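Local atomic coordinates of monopolin complex subunit CSM1 (PDB entry 6MJC), a protein that belongs to the monopolin complex and binds a peptide of the kinetochore protein Dsn1, an interaction consistent with recruiting monopolin to kinetochores. Residues Asp88-Phe91 and Glu92-Phe96. Sequence-based numbering, arbitrary orientation.
Sequences DYLF and ETLSF
Glu-92 follows the 3-10 turn 88-90 by way of Phe-91, and its backbone N bonds back to Tyr-89 O at 3.2 Å. With Phe-91 N bound to Asp-88 O, two successive i to i+3 bonds hold the turn. The Glu-92 side chain then doubles back over the turn: CG sits between the backbone N and the carbonyl carbon (chi1 39°), which brings it to 3.1 Å from Tyr-89 O. Beyond CG the chain is extended, and OE2 lies 3.5 Å from Tyr-89 CA, where it forms a salt bridge with a basic side chain of the bound peptide. Leu-94, on strand 94-96, the outermost of the chain's own sheet, turns its side chain back to the same carbonyl. Its CD1 is 3.4 Å from Tyr-89 O and 4.0 Å from Tyr-89 CD1, the leucine meeting the ring obliquely. The same methyl also approaches Leu-90 CD2, at 4.3 Å, and Leu-90 in turn packs on Phe-104 and Met-108 of helix 101-113. Leu-94 and Ser-95 pair in parallel with a strand of the peptide, extending the sheet. One carbonyl thus takes a backbone N-H from above its plane while carbon atoms of Glu-92 and Leu-94 crowd round it, and against the turn lies a carboxylate whose charge is probably offset in part by the basic side chain of the Dsn1 peptide.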
ATOM      1  N   ASP A  88      -0.858  -6.485  13.575  1.00 40.59           N
ATOM      2  CA  ASP A  88      -1.398  -7.608  12.783  1.00 46.40           C
ATOM      3  C   ASP A  88      -2.060  -7.143  11.487  1.00 48.44           C
ATOM      4  O   ASP A  88      -2.002  -7.829  10.450  1.00 41.21           O
ATOM      5  CB  ASP A  88      -2.453  -8.386  13.589  1.00 47.82           C
ATOM      6  CG  ASP A  88      -1.874  -9.184  14.742  1.00101.18           C
ATOM      7  OD1 ASP A  88      -0.636  -9.254  14.844  1.00131.54           O
ATOM      8  OD2 ASP A  88      -2.664  -9.746  15.544  1.00114.76           O
ATOM      9  N   TYR A  89      -2.736  -5.994  11.523  1.00 43.56           N
ATOM     10  CA  TYR A  89      -3.494  -5.618  10.327  1.00 38.57           C
ATOM     11  C   TYR A  89      -2.622  -5.260   9.145  1.00 40.12           C
ATOM     12  O   TYR A  89      -3.114  -5.285   7.996  1.00 41.05           O
ATOM     13  CB  TYR A  89      -4.447  -4.483  10.644  1.00 40.64           C
ATOM     14  CG  TYR A  89      -3.844  -3.262  11.253  1.00 43.32           C
ATOM     15  CD1 TYR A  89      -3.106  -2.371  10.499  1.00 47.39           C
ATOM     16  CD2 TYR A  89      -4.045  -2.978  12.591  1.00 46.08           C
ATOM     17  CE1 TYR A  89      -2.547  -1.222  11.079  1.00 51.26           C
ATOM     18  CE2 TYR A  89      -3.524  -1.807  13.167  1.00 49.21           C
ATOM     19  CZ  TYR A  89      -2.772  -0.957  12.415  1.00 63.91           C
ATOM     20  OH  TYR A  89      -2.244   0.154  13.023  1.00 59.09           O
ATOM     21  N   LEU A  90      -1.347  -4.969   9.376  1.00 39.97           N
ATOM     22  CA  LEU A  90      -0.483  -4.689   8.248  1.00 36.24           C
ATOM     23  C   LEU A  90       0.016  -5.949   7.540  1.00 37.29           C
ATOM     24  O   LEU A  90       0.807  -5.834   6.606  1.00 41.45           O
ATOM     25  CB  LEU A  90       0.702  -3.829   8.687  1.00 37.36           C
ATOM     26  CG  LEU A  90       0.392  -2.387   9.099  1.00 43.65           C
ATOM     27  CD1 LEU A  90       1.654  -1.654   9.455  1.00 45.99           C
ATOM     28  CD2 LEU A  90      -0.350  -1.687   7.947  1.00 41.23           C
ATOM     29  N   PHE A  91      -0.423  -7.125   7.944  1.00 38.66           N
ATOM     30  CA  PHE A  91      -0.168  -8.379   7.237  1.00 38.21           C
ATOM     31  C   PHE A  91      -1.441  -8.865   6.533  1.00 39.29           C
ATOM     32  O   PHE A  91      -1.530 -10.030   6.112  1.00 40.99           O
ATOM     33  CB  PHE A  91       0.414  -9.399   8.237  1.00 40.58           C
ATOM     34  CG  PHE A  91       1.727  -8.926   8.818  1.00 45.33           C
ATOM     35  CD1 PHE A  91       2.911  -9.027   8.084  1.00 47.96           C
ATOM     36  CD2 PHE A  91       1.767  -8.253  10.053  1.00 42.29           C
ATOM     37  CE1 PHE A  91       4.109  -8.498   8.572  1.00 48.05           C
ATOM     38  CE2 PHE A  91       2.939  -7.761  10.549  1.00 47.08           C
ATOM     39  CZ  PHE A  91       4.124  -7.853   9.815  1.00 47.67           C
ATOM     40  N   GLU A  92      -2.435  -7.997   6.387  1.00 35.65           N
ATOM     41  CA  GLU A  92      -3.584  -8.326   5.557  1.00 38.43           C
ATOM     42  C   GLU A  92      -3.913  -7.233   4.557  1.00 38.87           C
ATOM     43  O   GLU A  92      -3.482  -6.075   4.674  1.00 37.05           O
ATOM     44  CB  GLU A  92      -4.840  -8.582   6.397  1.00 52.99           C
ATOM     45  CG  GLU A  92      -4.986  -7.686   7.556  1.00 80.62           C
ATOM     46  CD  GLU A  92      -6.117  -8.129   8.456  1.00 94.38           C
ATOM     47  OE1 GLU A  92      -7.110  -8.677   7.930  1.00102.11           O
ATOM     48  OE2 GLU A  92      -6.008  -7.937   9.683  1.00 92.61           O
ATOM     49  N   THR A  93      -4.728  -7.591   3.574  1.00 34.89           N
ATOM     50  CA  THR A  93      -5.145  -6.583   2.587  1.00 34.34           C
ATOM     51  C   THR A  93      -6.180  -5.662   3.202  1.00 36.66           C
ATOM     52  O   THR A  93      -7.134  -6.134   3.796  1.00 37.94           O
ATOM     53  CB  THR A  93      -5.710  -7.248   1.326  1.00 39.83           C
ATOM     54  OG1 THR A  93      -4.643  -8.020   0.763  1.00 40.02           O
ATOM     55  CG2 THR A  93      -6.201  -6.196   0.338  1.00 38.64           C
ATOM     56  N   LEU A  94      -5.982  -4.359   3.072  1.00 36.49           N
ATOM     57  CA  LEU A  94      -6.805  -3.350   3.704  1.00 37.19           C
ATOM     58  C   LEU A  94      -7.373  -2.383   2.667  1.00 38.06           C
ATOM     59  O   LEU A  94      -6.757  -2.104   1.644  1.00 39.36           O
ATOM     60  CB  LEU A  94      -5.971  -2.527   4.729  1.00 41.22           C
ATOM     61  CG  LEU A  94      -5.243  -3.328   5.811  1.00 40.66           C
ATOM     62  CD1 LEU A  94      -4.380  -2.394   6.692  1.00 40.71           C
ATOM     63  CD2 LEU A  94      -6.249  -4.031   6.690  1.00 44.99           C
ATOM     64  N   SER A  95      -8.504  -1.762   2.998  1.00 37.15           N
ATOM     65  CA  SER A  95      -9.046  -0.593   2.320  1.00 41.01           C
ATOM     66  C   SER A  95      -9.143   0.532   3.350  1.00 46.20           C
ATOM     67  O   SER A  95      -9.438   0.282   4.540  1.00 41.71           O
ATOM     68  CB  SER A  95     -10.426  -0.915   1.714  1.00 48.01           C
ATOM     69  OG  SER A  95     -11.077   0.256   1.297  1.00 71.53           O
ATOM     70  N   PHE A  96      -8.885   1.769   2.919  1.00 42.08           N
ATOM     71  CA  PHE A  96      -9.072   2.901   3.815  1.00 40.25           C
ATOM     72  C   PHE A  96      -9.267   4.164   2.983  1.00 45.33           C
ATOM     73  O   PHE A  96      -8.885   4.211   1.803  1.00 43.64           O
ATOM     74  CB  PHE A  96      -7.905   3.036   4.842  1.00 42.89           C
ATOM     75  CG  PHE A  96      -6.503   3.047   4.252  1.00 39.88           C
ATOM     76  CD1 PHE A  96      -5.950   4.225   3.782  1.00 41.84           C
ATOM     77  CD2 PHE A  96      -5.760   1.916   4.229  1.00 43.15           C
ATOM     78  CE1 PHE A  96      -4.644   4.240   3.242  1.00 40.82           C
ATOM     79  CE2 PHE A  96      -4.471   1.911   3.725  1.00 45.61           C
ATOM     80  CZ  PHE A  96      -3.920   3.086   3.229  1.00 41.28           C
TER